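Local coordinates for ABC transporter, substrate-binding protein (Streptococcus pneumoniae, PDB 5G5Y) that captures short- and long-chain fructooligosaccharides, preferring tetrasaccharides and larger, and serves as the solute-binding protein of the FusABC-MsmK import complex, at residues H437-A440 with D441-Y445; Y445-R448 with K449-E452. All blocks are in the same frame, centred on the assembly; numbering follows the deposited sequence.

Interaction 1. Residues H437-A440 with D441-Y445; sequences HIEA and DMNDY. With ZN (zinc ion), chain H.
His437 and Asp441, one helical turn apart, share a zinc ion: His437 NE2 and Asp441 OD2 each bind it at 2.0 Å. OD2 sits near the plane of the imidazole at its edge, while the carboxylate stands almost perpendicular to the ring, the two planes 88° apart. With CG anti to the backbone N (chi1 178°), the His437 imidazole projects outward from the helix with a slight forward lean, and the Asp441 carboxylate leans back to meet it at the zinc. This is an i, i+4 His-Asp zinc site on the exposed side of helix 429-455. The backbone bond from Asp441 N to His437 O, 3.0 Å, fixes the spacing of the two ligands, and Tyr473 packs against Asp441. On the buried side Met442 CE reaches Ile438 CG2 at 3.9 Å, and its side chain comes close to that of Phe220, a residue of the second calcium site. Asn443 lies beside Glu439, its ND2 3.5 Å from Glu439 CB; beyond this aliphatic contact, Glu439 OE2 is hydrogen-bonded to Tyr478 OH. Where the helix kinks, the regular bond to Asp444 N is replaced by a water that donates to Ala440 O at 2.7 Å and accepts from Asp444 N.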
# COMPACT_ATOMS: atom_id res chain seq x y z
N HIS A 437 -8.17 -11.62 16.15
CA HIS A 437 -8.39 -11.47 17.57
C HIS A 437 -7.15 -10.88 18.25
O HIS A 437 -7.27 -9.92 19.02
CB HIS A 437 -8.79 -12.81 18.19
CG HIS A 437 -9.00 -12.79 19.67
ND1 HIS A 437 -9.49 -13.89 20.35
CD2 HIS A 437 -8.84 -11.83 20.61
CE1 HIS A 437 -9.61 -13.60 21.63
NE2 HIS A 437 -9.21 -12.35 21.82
N ILE A 438 -5.98 -11.45 18.00
CA ILE A 438 -4.77 -10.98 18.64
C ILE A 438 -4.50 -9.50 18.29
O ILE A 438 -4.15 -8.69 19.19
CB ILE A 438 -3.55 -11.88 18.34
CG1 ILE A 438 -3.76 -13.25 19.01
CG2 ILE A 438 -2.25 -11.27 18.91
CD1 ILE A 438 -2.81 -14.32 18.50
N GLU A 439 -4.67 -9.17 17.02
CA GLU A 439 -4.44 -7.78 16.54
C GLU A 439 -5.48 -6.81 17.13
O GLU A 439 -5.13 -5.70 17.53
CB GLU A 439 -4.48 -7.71 15.01
CG GLU A 439 -3.23 -8.32 14.39
CD GLU A 439 -3.31 -8.51 12.88
OE1 GLU A 439 -4.30 -8.13 12.27
OE2 GLU A 439 -2.35 -9.04 12.29
N ALA A 440 -6.73 -7.24 17.21
CA ALA A 440 -7.76 -6.41 17.84
C ALA A 440 -7.43 -6.14 19.31
O ALA A 440 -7.69 -5.06 19.80
CB ALA A 440 -9.13 -7.04 17.69
N ASP A 441 -6.82 -7.10 20.01
CA ASP A 441 -6.46 -6.93 21.40
C ASP A 441 -5.22 -6.10 21.59
O ASP A 441 -5.15 -5.29 22.55
CB ASP A 441 -6.21 -8.28 22.08
CG ASP A 441 -7.51 -9.05 22.42
OD1 ASP A 441 -8.65 -8.59 22.16
OD2 ASP A 441 -7.31 -10.13 23.00
N MET A 442 -4.20 -6.34 20.77
CA MET A 442 -2.88 -5.76 21.07
C MET A 442 -2.53 -4.45 20.32
O MET A 442 -1.78 -3.68 20.88
CB MET A 442 -1.74 -6.76 21.00
CG MET A 442 -1.14 -7.07 19.68
SD MET A 442 0.31 -8.15 19.87
CE MET A 442 0.43 -8.51 18.11
N ASN A 443 -3.12 -4.20 19.15
CA ASN A 443 -2.65 -3.10 18.29
C ASN A 443 -2.80 -1.74 18.94
O ASN A 443 -1.83 -0.95 19.01
CB ASN A 443 -3.29 -3.14 16.90
CG ASN A 443 -2.72 -4.26 16.03
OD1 ASN A 443 -1.79 -4.95 16.44
ND2 ASN A 443 -3.25 -4.41 14.83
N ASP A 444 -3.99 -1.45 19.45
CA ASP A 444 -4.24 -0.17 20.11
C ASP A 444 -3.41 -0.05 21.38
O ASP A 444 -2.92 1.03 21.68
CB ASP A 444 -5.74 0.04 20.43
CG ASP A 444 -6.61 0.27 19.16
OD1 ASP A 444 -6.12 0.79 18.16
OD2 ASP A 444 -7.82 -0.07 19.18
N TYR A 445 -3.21 -1.15 22.09
CA TYR A 445 -2.35 -1.18 23.30
C TYR A 445 -0.90 -0.78 23.00
O TYR A 445 -0.27 -0.00 23.73
CB TYR A 445 -2.41 -2.57 23.95
CG TYR A 445 -1.44 -2.76 25.08
CD1 TYR A 445 -1.68 -2.17 26.33
CD2 TYR A 445 -0.29 -3.52 24.93
CE1 TYR A 445 -0.77 -2.34 27.37
CE2 TYR A 445 0.62 -3.68 25.95
CZ TYR A 445 0.38 -3.08 27.18
OH TYR A 445 1.30 -3.25 28.21
ZN ZN H . -8.84 -11.37 23.53
O HOH W 1 -6.37 -2.90 18.81

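Interaction 2. Residues Y445-R448 with K449-E452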
# COMPACT_ATOMS: atom_id res chain seq x y z
N TYR A 445 -3.21 -1.15 22.09
CA TYR A 445 -2.35 -1.18 23.30
C TYR A 445 -0.90 -0.78 23.00
O TYR A 445 -0.27 -0.00 23.73
CB TYR A 445 -2.41 -2.57 23.95
CG TYR A 445 -1.44 -2.76 25.08
CD1 TYR A 445 -1.68 -2.17 26.33
CD2 TYR A 445 -0.29 -3.52 24.93
CE1 TYR A 445 -0.77 -2.34 27.37
CE2 TYR A 445 0.62 -3.68 25.95
CZ TYR A 445 0.38 -3.08 27.18
OH TYR A 445 1.30 -3.25 28.21
N ILE A 446 -0.35 -1.35 21.94
CA ILE A 446 1.00 -1.01 21.52
C ILE A 446 1.14 0.52 21.28
O ILE A 446 2.09 1.16 21.75
CB ILE A 446 1.39 -1.80 20.25
CG1 ILE A 446 1.65 -3.27 20.61
CG2 ILE A 446 2.64 -1.19 19.58
CD1 ILE A 446 1.63 -4.18 19.43
N TYR A 447 0.19 1.10 20.57
CA TYR A 447 0.24 2.54 20.32
C TYR A 447 -0.05 3.37 21.57
O TYR A 447 0.51 4.43 21.73
CB TYR A 447 -0.64 2.94 19.16
CG TYR A 447 -0.07 2.56 17.78
CD1 TYR A 447 1.26 2.81 17.44
CD2 TYR A 447 -0.86 1.94 16.82
CE1 TYR A 447 1.77 2.45 16.18
CE2 TYR A 447 -0.37 1.58 15.58
CZ TYR A 447 0.95 1.84 15.26
OH TYR A 447 1.44 1.52 14.02
N ARG A 448 -0.93 2.90 22.43
CA ARG A 448 -1.21 3.63 23.67
C ARG A 448 0.06 3.74 24.53
O ARG A 448 0.40 4.82 24.99
CB ARG A 448 -2.34 2.98 24.46
CG ARG A 448 -2.68 3.78 25.74
CD ARG A 448 -3.86 3.21 26.52
NE ARG A 448 -3.67 1.88 27.11
CZ ARG A 448 -3.05 1.61 28.26
NH1 ARG A 448 -2.45 2.55 28.99
NH2 ARG A 448 -3.03 0.34 28.70
N LYS A 449 0.76 2.63 24.72
CA LYS A 449 1.96 2.64 25.54
C LYS A 449 3.04 3.50 24.89
O LYS A 449 3.70 4.28 25.58
CB LYS A 449 2.46 1.21 25.78
CG LYS A 449 1.49 0.35 26.59
CD LYS A 449 1.13 0.94 27.94
CE LYS A 449 2.36 1.23 28.76
NZ LYS A 449 1.97 1.63 30.13
N ARG A 450 3.18 3.39 23.57
CA ARG A 450 4.15 4.19 22.85
C ARG A 450 3.90 5.70 23.06
O ARG A 450 4.85 6.46 23.32
CB ARG A 450 4.17 3.78 21.38
CG ARG A 450 5.36 4.25 20.60
CD ARG A 450 5.15 4.05 19.09
NE ARG A 450 4.21 5.00 18.51
CZ ARG A 450 4.09 5.29 17.21
NH1 ARG A 450 4.84 4.69 16.30
NH2 ARG A 450 3.23 6.21 16.83
N ALA A 451 2.64 6.12 22.96
CA ALA A 451 2.27 7.52 23.13
C ALA A 451 2.55 7.95 24.58
O ALA A 451 3.10 9.03 24.79
CB ALA A 451 0.80 7.71 22.78
N GLU A 452 2.21 7.09 25.55
CA GLU A 452 2.41 7.40 26.98
C GLU A 452 3.86 7.55 27.31
O GLU A 452 4.24 8.44 28.08
CB GLU A 452 1.86 6.30 27.90
CG GLU A 452 0.35 6.25 27.96
CD GLU A 452 -0.18 5.06 28.78
OE1 GLU A 452 0.62 4.41 29.51
OE2 GLU A 452 -1.42 4.79 28.67
O HOH W 2 1.74 5.89 19.61
O HOH W 3 -0.40 2.78 31.49
O HOH W 4 -0.64 -0.01 30.97
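Tyr445 offers one ring face to Lys449 a turn further on, in an i, i+4 CH-pi contact on helix 429-455, in the part beyond its kink, where the backbone bonds from Lys449 N to Glu452 N are regular. Lys449 CG stands 3.9 Å from the centroid of the Tyr445 ring, 24° off the ring normal and displaced toward the rim. The lysine chain bends at chi2 and again at chi3, which folds its methylenes over the tyrosine and carries NZ round toward Glu452. There NZ meets Glu452 OE1 at 3.2 Å, from the syn side but tilted out of the carboxylate plane, and it forms a second salt bridge with Glu462 of helix 459-472.

Arg448 supplies the other cation of this salt-bridge network. Its guanidinium crosses the Glu452 carboxylate at an angle, the planes 50° apart, with OE2 near the guanidinium plane at its edge; the NH1 to OE2 distance of 2.5 Å is too short to be taken at face value, though the salt bridge itself is clear. The two carboxylate oxygens thus take one cation each, and the negative charge probably eases the nearness of Arg448 and Lys449. A water accepts from Arg448 NH1 and Lys449 NZ while donating to Glu452 OE1, closing the cluster.

Elsewhere round the helix, Tyr447 and Arg450 run side by side. Tyr447 CD1 lies over the centre of the Arg450 guanidinium, 3.8 Å from CZ, although the ring is turned 66° from the guanidinium plane. Outside partners hold both ends: Arg450 NH2 is salt-bridged to Asp193 and hydrogen-bonded to Ser187, and Tyr447 OH bonds to Asn189. Closer to the backbone, a water donates to Tyr447 O at 2.9 Å and accepts from Arg450 NE at 2.8 Å.

Both contacts lie on helix 429-455, on the same side of the chain's centre; their own centres are 12 Å apart. Interaction 1 comes first and interaction 2 follows directly, the two sharing Tyr445. The zinc site therefore gives way along the helix to the salt-bridge network and the tyrosine contacts. Met442 from the first and Ile446 from the second both approach Phe220 of the experimentally established second calcium site, whose ion is about 11 Å from each side chain. Helix 459-472 touches Tyr445 and Lys449, and helix 225-239 meets Ile446 and Arg450, so that this helix packs against both an earlier and a later helix of the chain.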